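Local coordinates for protein dehydrogenase (Chromobacterium violaceum, PDB 3Q2I) that probably oxidises UDP-N-acetylglucosaminuronic acid with NAD during biosynthesis of 2,3-diacetamido-2,3-dideoxy-D-mannuronic acid, with a Rossmann fold that holds the NAD(H), at residues Gly179-Asp184 / Asn219-Asp224; Glu105-Thr110 / Ala187-Ala192; Arg155-Asn160 / Leu258-Ser263. All blocks are in the same frame, centred on the assembly; numbering follows the deposited sequence.

Interaction 1: residues Gly179-Asp184 / Asn219-Asp224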
loop_
_atom_site.group_PDB
_atom_site.type_symbol
_atom_site.label_atom_id
_atom_site.label_comp_id
_atom_site.label_asym_id
_atom_site.label_seq_id
_atom_site.Cartn_x
_atom_site.Cartn_y
_atom_site.Cartn_z
ATOM N N GLY A 179 6.367 29.631 -13.496
ATOM C CA GLY A 179 5.202 28.748 -13.472
ATOM C C GLY A 179 5.492 27.329 -13.900
ATOM O O GLY A 179 4.566 26.567 -14.167
ATOM N N THR A 180 6.760 26.939 -13.976
ATOM C CA THR A 180 7.193 25.623 -14.445
ATOM C C THR A 180 7.780 24.838 -13.273
ATOM O O THR A 180 8.339 25.419 -12.314
ATOM C CB THR A 180 8.322 25.663 -15.545
ATOM O OG1 THR A 180 9.545 26.220 -15.005
ATOM C CG2 THR A 180 7.878 26.462 -16.744
ATOM N N TRP A 181 7.586 23.510 -13.256
ATOM C CA TRP A 181 8.179 22.752 -12.141
ATOM C C TRP A 181 9.721 22.861 -12.177
ATOM O O TRP A 181 10.392 22.896 -11.132
ATOM C CB TRP A 181 7.818 21.250 -12.175
ATOM C CG TRP A 181 6.380 20.943 -12.033
ATOM C CD1 TRP A 181 5.549 20.369 -12.980
ATOM C CD2 TRP A 181 5.556 21.176 -10.880
ATOM N NE1 TRP A 181 4.260 20.289 -12.468
ATOM C CE2 TRP A 181 4.259 20.704 -11.174
ATOM C CE3 TRP A 181 5.796 21.694 -9.618
ATOM C CZ2 TRP A 181 3.208 20.788 -10.258
ATOM C CZ3 TRP A 181 4.770 21.759 -8.713
ATOM C CH2 TRP A 181 3.485 21.359 -9.055
ATOM N N GLU A 182 10.260 22.796 -13.391
ATOM C CA GLU A 182 11.715 22.588 -13.523
ATOM C C GLU A 182 12.430 23.852 -13.052
ATOM O O GLU A 182 13.498 23.761 -12.418
ATOM C CB GLU A 182 12.107 22.301 -14.968
ATOM C CG GLU A 182 13.621 22.102 -15.159
ATOM C CD GLU A 182 14.009 21.590 -16.561
ATOM O OE1 GLU A 182 15.179 21.151 -16.662
ATOM O OE2 GLU A 182 13.156 21.578 -17.480
ATOM N N PHE A 183 11.862 25.014 -13.391
ATOM C CA PHE A 183 12.580 26.275 -13.113
ATOM C C PHE A 183 12.047 27.134 -11.988
ATOM O O PHE A 183 12.747 28.034 -11.479
ATOM C CB PHE A 183 12.778 27.109 -14.387
ATOM C CG PHE A 183 13.577 26.385 -15.431
ATOM C CD1 PHE A 183 14.945 26.178 -15.278
ATOM C CD2 PHE A 183 12.935 25.797 -16.511
ATOM C CE1 PHE A 183 15.692 25.454 -16.223
ATOM C CE2 PHE A 183 13.668 25.051 -17.437
ATOM C CZ PHE A 183 15.049 24.871 -17.307
ATOM N N ASP A 184 10.799 26.901 -11.573
ATOM C CA ASP A 184 10.136 27.763 -10.625
ATOM C C ASP A 184 9.550 27.057 -9.396
ATOM O O ASP A 184 9.838 27.415 -8.246
ATOM C CB ASP A 184 9.045 28.570 -11.386
ATOM C CG ASP A 184 8.646 29.875 -10.706
ATOM O OD1 ASP A 184 9.251 30.253 -9.687
ATOM O OD2 ASP A 184 7.652 30.498 -11.175
ATOM N N ASN A 219 -3.023 29.575 -15.905
ATOM C CA ASN A 219 -2.556 28.738 -16.982
ATOM C C ASN A 219 -1.054 28.499 -16.857
ATOM O O ASN A 219 -0.218 29.155 -17.498
ATOM C CB ASN A 219 -2.930 29.388 -18.326
ATOM C CG ASN A 219 -4.434 29.357 -18.559
ATOM O OD1 ASN A 219 -5.071 28.315 -18.381
ATOM N ND2 ASN A 219 -5.009 30.498 -18.962
ATOM N N ILE A 220 -0.720 27.572 -15.959
ATOM C CA ILE A 220 0.640 27.243 -15.571
ATOM C C ILE A 220 0.583 25.770 -15.147
ATOM O O ILE A 220 -0.496 25.275 -14.932
ATOM C CB ILE A 220 1.113 28.054 -14.364
ATOM C CG1 ILE A 220 0.143 27.909 -13.173
ATOM C CG2 ILE A 220 1.228 29.538 -14.734
ATOM C CD1 ILE A 220 0.495 28.792 -11.997
ATOM N N GLU A 221 1.728 25.145 -15.010
ATOM C CA GLU A 221 1.687 23.728 -14.623
ATOM C C GLU A 221 1.883 23.530 -13.124
ATOM O O GLU A 221 1.447 22.506 -12.618
ATOM C CB GLU A 221 2.679 22.948 -15.460
ATOM C CG GLU A 221 4.073 23.180 -14.943
ATOM C CD GLU A 221 5.067 22.286 -15.645
ATOM O OE1 GLU A 221 6.245 22.720 -15.738
ATOM O OE2 GLU A 221 4.641 21.164 -16.073
ATOM N N VAL A 222 2.426 24.521 -12.414
ATOM C CA VAL A 222 2.563 24.486 -10.962
ATOM C C VAL A 222 1.306 24.930 -10.198
ATOM O O VAL A 222 0.341 25.435 -10.793
ATOM C CB VAL A 222 3.778 25.351 -10.476
ATOM C CG1 VAL A 222 5.074 24.886 -11.189
ATOM C CG2 VAL A 222 3.475 26.855 -10.694
ATOM N N GLU A 223 1.233 24.673 -8.897
ATOM C CA GLU A 223 0.063 25.044 -8.117
ATOM C C GLU A 223 -0.095 26.534 -7.942
ATOM O O GLU A 223 0.907 27.245 -7.704
ATOM C CB GLU A 223 0.007 24.298 -6.769
ATOM C CG GLU A 223 0.925 24.857 -5.632
ATOM C CD GLU A 223 2.411 24.606 -5.748
ATOM O OE1 GLU A 223 2.877 23.879 -6.643
ATOM O OE2 GLU A 223 3.187 25.132 -4.900
ATOM N N ASP A 224 -1.336 26.996 -8.048
ATOM C CA ASP A 224 -1.689 28.314 -7.561
ATOM C C ASP A 224 -2.316 28.345 -6.192
ATOM O O ASP A 224 -2.545 29.432 -5.630
ATOM C CB ASP A 224 -2.515 29.127 -8.604
ATOM C CG ASP A 224 -3.827 28.439 -8.978
ATOM O OD1 ASP A 224 -4.386 27.672 -8.145
ATOM O OD2 ASP A 224 -4.294 28.706 -10.105
HETATM O O HOH W 1 2.547 19.500 -14.788
HETATM O O HOH W 2 8.975 21.938 -15.945
#
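W181 lays its indole along E221, V222 and E223. At the root of the side chain, W181 CB lies 4.2 Å from E221 OE1, the oxygen that also accepts a hydrogen bond from W181 N (2.9 Å). With CG swung beside its own backbone N (chi1 -63°), the ring reaches across E221 and V222 to E223. W181 CD1 comes to 3.3 Å from E221 CD, ring and carboxylate being tilted 43° apart. NE1 gives its hydrogen in the ring plane to water 1 (3.0 Å), which donates in turn to E221 OE2. Water 2 joins E182 N to E221 OE1, leaving both carboxylate oxygens of E221 tied to the 179-184 loop. Farther round, W181 CZ2 passes 3.4 Å from E221 O. V222 CG1 sits over the face of the six-membered ring (CH-pi), 3.6 Å from W181 CE3. The far corner ends at W181 CZ3, 3.5 Å from E223 OE1, which approaches obliquely. The loop between helices 169-173 and 187-191 here meets the loop between strands 206-214 and 225-232, both in the C-terminal alpha/beta domain. The first loop is shaped by an ST motif: T180 OG1 accepts from F183 N and also bonds to W177 O. Beside it, G179 N donates to D184 OD2, and G179 O receives E221 N (3.3 Å) almost in line with its C=O bond (167°), with a weak second bond from V222 N. Y339 meets W181 edge-to-face and bonds E223 OE2, which also accepts from F188 N. Y354 of a second subunit makes another edge-to-face contact with W181.

Interaction 2: residues Glu105-Thr110 / Ala187-Ala192. With NAI (1,4-dihydronicotinamide adenine dinucleotide), chain B.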
loop_
_atom_site.group_PDB
_atom_site.type_symbol
_atom_site.label_atom_id
_atom_site.label_comp_id
_atom_site.label_asym_id
_atom_site.label_seq_id
_atom_site.Cartn_x
_atom_site.Cartn_y
_atom_site.Cartn_z
ATOM N N GLU A 105 20.121 33.101 -4.722
ATOM C CA GLU A 105 18.767 33.477 -4.376
ATOM C C GLU A 105 17.944 32.213 -4.015
ATOM O O GLU A 105 18.357 31.103 -4.340
ATOM C CB GLU A 105 18.105 34.258 -5.492
ATOM C CG GLU A 105 18.202 35.781 -5.248
ATOM C CD GLU A 105 17.439 36.272 -4.053
ATOM O OE1 GLU A 105 17.598 37.462 -3.650
ATOM O OE2 GLU A 105 16.700 35.511 -3.392
ATOM N N LYS A 106 16.864 32.445 -3.298
ATOM C CA LYS A 106 15.926 31.365 -2.949
ATOM C C LYS A 106 15.034 31.117 -4.147
ATOM O O LYS A 106 14.835 31.966 -5.020
ATOM C CB LYS A 106 15.100 31.778 -1.734
ATOM C CG LYS A 106 14.182 32.988 -1.994
ATOM C CD LYS A 106 12.959 32.636 -2.847
ATOM C CE LYS A 106 11.736 33.474 -2.501
ATOM N NZ LYS A 106 10.519 33.203 -3.394
ATOM N N PRO A 107 14.407 29.941 -4.205
ATOM C CA PRO A 107 14.885 28.813 -3.397
ATOM C C PRO A 107 16.181 28.299 -4.011
ATOM O O PRO A 107 16.475 28.565 -5.176
ATOM C CB PRO A 107 13.787 27.761 -3.619
ATOM C CG PRO A 107 13.303 28.019 -5.049
ATOM C CD PRO A 107 13.424 29.573 -5.241
ATOM N N MET A 108 16.968 27.579 -3.219
ATOM C CA MET A 108 18.264 27.142 -3.691
ATOM C C MET A 108 18.199 26.174 -4.864
ATOM O O MET A 108 19.087 26.126 -5.698
ATOM C CB MET A 108 19.156 26.597 -2.580
ATOM C CG MET A 108 18.577 25.282 -2.021
ATOM S SD MET A 108 19.282 24.786 -0.406
ATOM C CE MET A 108 20.968 24.449 -0.869
ATOM N N ALA A 109 17.124 25.370 -4.905
ATOM C CA ALA A 109 16.922 24.419 -5.995
ATOM C C ALA A 109 15.431 24.175 -6.132
ATOM O O ALA A 109 14.665 24.612 -5.266
ATOM C CB ALA A 109 17.649 23.052 -5.717
ATOM N N THR A 110 15.050 23.469 -7.200
ATOM C CA THR A 110 13.627 23.121 -7.398
ATOM C C THR A 110 13.424 21.608 -7.222
ATOM O O THR A 110 12.288 21.136 -7.302
ATOM C CB THR A 110 13.120 23.520 -8.769
ATOM O OG1 THR A 110 13.919 22.923 -9.807
ATOM C CG2 THR A 110 13.125 25.067 -8.960
ATOM N N ALA A 187 3.008 28.103 -5.798
ATOM C CA ALA A 187 2.662 28.930 -4.646
ATOM C C ALA A 187 3.507 28.643 -3.401
ATOM O O ALA A 187 3.853 29.557 -2.630
ATOM C CB ALA A 187 1.177 28.856 -4.356
ATOM N N PHE A 188 3.830 27.367 -3.158
ATOM C CA PHE A 188 4.668 27.046 -2.003
ATOM C C PHE A 188 6.158 27.313 -2.220
ATOM O O PHE A 188 6.783 27.959 -1.362
ATOM C CB PHE A 188 4.455 25.590 -1.566
ATOM C CG PHE A 188 3.213 25.341 -0.752
ATOM C CD1 PHE A 188 3.131 25.682 0.586
ATOM C CD2 PHE A 188 2.221 24.511 -1.269
ATOM C CE1 PHE A 188 2.009 25.374 1.371
ATOM C CE2 PHE A 188 1.131 24.084 -0.460
ATOM C CZ PHE A 188 0.991 24.615 0.823
ATOM N N MET A 189 6.719 26.850 -3.334
ATOM C CA MET A 189 8.183 26.906 -3.541
ATOM C C MET A 189 8.665 28.303 -3.956
ATOM O O MET A 189 9.783 28.675 -3.554
ATOM C CB MET A 189 8.559 25.896 -4.612
ATOM C CG MET A 189 10.035 25.923 -5.076
ATOM S SD MET A 189 10.465 24.527 -6.115
ATOM C CE MET A 189 10.600 23.216 -4.902
ATOM N N ASN A 190 7.832 28.999 -4.710
ATOM C CA ASN A 190 8.172 30.393 -5.071
ATOM C C ASN A 190 7.499 31.346 -4.080
ATOM O O ASN A 190 8.126 31.766 -3.106
ATOM C CB ASN A 190 7.779 30.737 -6.508
ATOM C CG ASN A 190 8.108 32.205 -6.822
ATOM O OD1 ASN A 190 8.113 33.014 -5.914
ATOM N ND2 ASN A 190 8.491 32.514 -8.045
ATOM N N GLN A 191 6.206 31.601 -4.238
ATOM C CA GLN A 191 5.650 32.825 -3.626
ATOM C C GLN A 191 5.675 32.846 -2.116
ATOM O O GLN A 191 6.102 33.822 -1.472
ATOM C CB GLN A 191 4.264 33.165 -4.192
ATOM C CG GLN A 191 4.318 33.580 -5.666
ATOM C CD GLN A 191 4.302 32.388 -6.609
ATOM O OE1 GLN A 191 3.758 31.310 -6.308
ATOM N NE2 GLN A 191 4.909 32.553 -7.759
ATOM N N ALA A 192 5.290 31.723 -1.514
ATOM C CA ALA A 192 5.243 31.641 -0.069
ATOM C C ALA A 192 6.482 31.017 0.593
ATOM O O ALA A 192 6.407 30.581 1.747
ATOM C CB ALA A 192 3.958 30.875 0.329
HETATM P PA NAI B . 13.774 37.491 -13.793
HETATM O O1A NAI B . 13.131 36.697 -14.855
HETATM O O2A NAI B . 13.340 39.009 -13.579
HETATM O O5B NAI B . 15.349 37.519 -13.902
HETATM C C5B NAI B . 15.783 36.662 -14.921
HETATM C C4B NAI B . 17.227 37.012 -15.250
HETATM O O4B NAI B . 18.092 35.877 -15.428
HETATM C C3B NAI B . 16.896 37.558 -16.641
HETATM O O3B NAI B . 17.469 38.860 -16.823
HETATM C C2B NAI B . 17.331 36.449 -17.614
HETATM O O2B NAI B . 17.712 36.912 -18.904
HETATM C C1B NAI B . 18.542 35.923 -16.808
HETATM N N9A NAI B . 19.018 34.632 -17.248
HETATM C C8A NAI B . 18.251 33.531 -17.546
HETATM N N7A NAI B . 19.046 32.539 -17.833
HETATM C C5A NAI B . 20.360 32.901 -17.643
HETATM C C6A NAI B . 21.614 32.279 -17.807
HETATM N N6A NAI B . 21.735 30.961 -18.195
HETATM N N1A NAI B . 22.724 32.998 -17.567
HETATM C C2A NAI B . 22.622 34.261 -17.208
HETATM N N3A NAI B . 21.478 34.919 -17.037
HETATM C C4A NAI B . 20.329 34.254 -17.280
HETATM O O3 NAI B . 13.521 36.741 -12.410
HETATM P PN NAI B . 13.623 37.294 -10.970
HETATM O O1N NAI B . 12.268 37.655 -10.430
HETATM O O2N NAI B . 14.732 38.353 -10.751
HETATM O O5D NAI B . 13.857 35.999 -10.011
HETATM C C5D NAI B . 15.228 35.675 -10.013
HETATM C C4D NAI B . 15.564 34.690 -8.897
HETATM O O4D NAI B . 15.366 35.431 -7.682
HETATM C C3D NAI B . 14.572 33.500 -8.759
HETATM O O3D NAI B . 15.333 32.407 -8.241
HETATM C C2D NAI B . 13.595 33.965 -7.673
HETATM O O2D NAI B . 13.082 32.879 -6.905
HETATM C C1D NAI B . 14.478 34.849 -6.744
HETATM N N1N NAI B . 13.722 35.847 -6.021
HETATM C C2N NAI B . 13.884 35.962 -4.720
HETATM C C3N NAI B . 13.130 36.854 -3.949
HETATM C C7N NAI B . 13.348 36.996 -2.492
HETATM O O7N NAI B . 12.520 37.385 -1.689
HETATM N N7N NAI B . 14.560 36.671 -1.953
HETATM C C4N NAI B . 12.108 37.565 -4.610
HETATM C C5N NAI B . 12.050 37.487 -5.991
HETATM C C6N NAI B . 12.853 36.618 -6.685
#
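A cis peptide bond links K106 to P107, and each of the two meets the short 187-191 helix in its own way: K106 by a hydrogen bond, P107 by apolar contact. The helix is itself irregular, a wider pi-type turn in which A192 N bonds A187 O. K106 bends at chi2 and chi3 to bring NZ within 2.8 Å of N190 O, arriving 46° out of the carbonyl plane. N190 OD1 lies near NZ but at a poor angle; it bonds instead to O4' of the UDP-sugar, as does NZ. P107 CG rests 3.9 Å from M189 CG, and the thioether of M189 carries on across T110, with SD 3.9 Å from T110 CB and CE 3.6 Å from T110 O. E105-K106-P107 is the Glu-Lys-Pro signature of the Gfo/Idh/MocA oxidoreductases. Here E105 OE2 accepts from the carboxamide N7N of NADH (2.8 Å) in a nearly straight bond, and K106 O accepts from the ribose O2D (2.7 Å). H28 and H304 hold E105 OE1. K106 thus grips cofactor through its backbone and sugar through its amine, an arrangement consistent with setting the substrate against the nicotinamide for hydride transfer.

Interaction 3: residues Arg155-Asn160 / Leu258-Ser263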
loop_
_atom_site.group_PDB
_atom_site.type_symbol
_atom_site.label_atom_id
_atom_site.label_comp_id
_atom_site.label_asym_id
_atom_site.label_seq_id
_atom_site.Cartn_x
_atom_site.Cartn_y
_atom_site.Cartn_z
ATOM N N ARG A 155 5.429 24.038 25.797
ATOM C CA ARG A 155 5.173 23.049 24.737
ATOM C C ARG A 155 4.306 23.691 23.652
ATOM O O ARG A 155 3.272 24.253 23.966
ATOM C CB ARG A 155 4.466 21.832 25.348
ATOM C CG ARG A 155 4.147 20.765 24.286
ATOM C CD ARG A 155 3.696 19.418 24.825
ATOM N NE ARG A 155 3.931 18.395 23.797
ATOM C CZ ARG A 155 3.725 17.093 23.960
ATOM N NH1 ARG A 155 3.956 16.258 22.957
ATOM N NH2 ARG A 155 3.292 16.630 25.126
ATOM N N ILE A 156 4.696 23.583 22.378
ATOM C CA ILE A 156 3.867 24.076 21.282
ATOM C C ILE A 156 2.818 23.036 20.893
ATOM O O ILE A 156 3.133 21.841 20.800
ATOM C CB ILE A 156 4.710 24.373 20.010
ATOM C CG1 ILE A 156 5.922 25.242 20.365
ATOM C CG2 ILE A 156 3.876 24.906 18.868
ATOM C CD1 ILE A 156 5.523 26.558 20.844
ATOM N N TYR A 157 1.606 23.534 20.661
ATOM C CA TYR A 157 0.480 22.663 20.369
ATOM C C TYR A 157 -0.039 22.819 18.950
ATOM O O TYR A 157 -0.335 21.820 18.302
ATOM C CB TYR A 157 -0.722 22.937 21.289
ATOM C CG TYR A 157 -0.372 22.723 22.758
ATOM C CD1 TYR A 157 0.367 21.614 23.176
ATOM C CD2 TYR A 157 -0.854 23.596 23.722
ATOM C CE1 TYR A 157 0.595 21.356 24.533
ATOM C CE2 TYR A 157 -0.616 23.347 25.055
ATOM C CZ TYR A 157 0.126 22.261 25.437
ATOM O OH TYR A 157 0.336 22.005 26.769
ATOM N N MET A 158 -0.183 24.053 18.463
ATOM C CA MET A 158 -0.924 24.354 17.264
ATOM C C MET A 158 -0.345 25.552 16.537
ATOM O O MET A 158 -0.035 26.585 17.124
ATOM C CB MET A 158 -2.406 24.566 17.619
ATOM C CG MET A 158 -3.339 25.057 16.498
ATOM S SD MET A 158 -3.325 24.020 14.999
ATOM C CE MET A 158 -3.671 22.406 15.703
ATOM N N VAL A 159 -0.169 25.409 15.231
ATOM C CA VAL A 159 0.420 26.434 14.367
ATOM C C VAL A 159 -0.438 26.581 13.106
ATOM O O VAL A 159 -0.884 25.567 12.527
ATOM C CB VAL A 159 1.887 26.070 13.975
ATOM C CG1 VAL A 159 2.490 27.176 13.097
ATOM C CG2 VAL A 159 2.759 25.904 15.198
ATOM N N ASN A 160 -0.747 27.823 12.689
ATOM C CA ASN A 160 -1.403 28.056 11.407
ATOM C C ASN A 160 -0.702 29.149 10.653
ATOM O O ASN A 160 -0.468 30.218 11.221
ATOM C CB ASN A 160 -2.891 28.384 11.608
ATOM C CG ASN A 160 -3.589 28.748 10.335
ATOM O OD1 ASN A 160 -4.146 29.831 10.226
ATOM N ND2 ASN A 160 -3.608 27.847 9.363
ATOM N N LEU A 258 0.308 28.646 19.112
ATOM C CA LEU A 258 -0.340 28.343 20.381
ATOM C C LEU A 258 0.422 27.294 21.129
ATOM O O LEU A 258 0.627 26.200 20.610
ATOM C CB LEU A 258 -1.760 27.832 20.122
ATOM C CG LEU A 258 -2.667 28.715 19.258
ATOM C CD1 LEU A 258 -4.049 28.115 19.157
ATOM C CD2 LEU A 258 -2.726 30.180 19.864
ATOM N N GLY A 259 0.866 27.635 22.352
ATOM C CA GLY A 259 1.444 26.647 23.236
ATOM C C GLY A 259 0.904 26.692 24.652
ATOM O O GLY A 259 -0.096 27.339 24.943
ATOM N N GLU A 260 1.533 25.900 25.503
ATOM C CA GLU A 260 1.085 25.699 26.887
ATOM C C GLU A 260 0.932 27.035 27.605
ATOM O O GLU A 260 -0.034 27.271 28.366
ATOM C CB GLU A 260 2.146 24.820 27.522
ATOM C CG GLU A 260 1.985 24.408 28.980
ATOM C CD GLU A 260 3.297 23.744 29.480
ATOM O OE1 GLU A 260 4.311 23.599 28.729
ATOM O OE2 GLU A 260 3.313 23.348 30.661
ATOM N N LYS A 261 1.900 27.912 27.383
ATOM C CA LYS A 261 1.912 29.131 28.173
ATOM C C LYS A 261 2.055 30.392 27.336
ATOM O O LYS A 261 2.510 31.435 27.817
ATOM C CB LYS A 261 2.928 29.036 29.306
ATOM C CG LYS A 261 4.346 28.877 28.846
ATOM C CD LYS A 261 5.235 28.460 30.025
ATOM C CE LYS A 261 6.710 28.469 29.632
ATOM N NZ LYS A 261 7.615 28.738 30.788
ATOM N N GLY A 262 1.543 30.363 26.107
ATOM C CA GLY A 262 1.640 31.510 25.241
ATOM C C GLY A 262 0.803 31.363 23.991
ATOM O O GLY A 262 0.628 30.232 23.510
ATOM N N SER A 263 0.284 32.473 23.475
ATOM C CA SER A 263 -0.517 32.492 22.238
ATOM C C SER A 263 -0.140 33.747 21.460
ATOM O O SER A 263 -0.170 34.875 21.999
ATOM C CB SER A 263 -2.026 32.503 22.520
ATOM O OG SER A 263 -2.418 31.346 23.246
#
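L258 is paired with two successive residues, Y157 and M158, which makes a classic beta bulge, the tightly bonded part of this antiparallel contact. L258 O accepts from Y157 N (2.8 Å) and from M158 N (3.1 Å), both in the carbonyl plane, while L258 N returns a bond to M158 O. The side chains of M158 and L258 run side by side in the same direction, M158 CG 4.1 Å from L258 CD1. Next to the bulge, I156 pairs with G259, their CA atoms only 4.0 Å apart. A third subunit packs on M158 and L258 and also touches Y157. Toward the exposed E260 the pairing passes to the turn and to a side chain. E260 N still bonds R155 O (2.8 Å), but R155 N donates to E260 OE1 in a straight though longer bond (3.2 Å, 178°). E260, extended with CG anti to its N (chi1 -180°), brings the anti lone pair of OE1 to R155 N, and Y157 OH lies 3.4 Å from E260 CB. The R155 side chain leads away, its NH1 hydrogen-bonding S234 O. Segment 258-263 rounds the turn between strands 252-259 and 262-267; strand 156-164 lies between 252-259 and the parallel 237-243.

How the interactions relate
Interactions 1 and 2 are neighbours, their centres 11 Å apart, and share direct bonds: E182 O lies 2.8 Å from T110 OG1, and D184 OD1 lies 2.9 Å from N190 ND2. The loop 179-184 therefore backs the residue whose OD1 meets the UDP-sugar, making interaction 1 second-shell to the pocket that interaction 2 lines; the nearest atoms of G179 and the sugar nucleotide are about 10 Å apart. Interaction 2 joins the Rossmann part to the C-terminal domain where both ligands meet. Interaction 3 lies elsewhere in that second domain, centres 27 Å from interaction 2 and 34 Å from interaction 1, with nearest atoms about 10 and 15 Å apart.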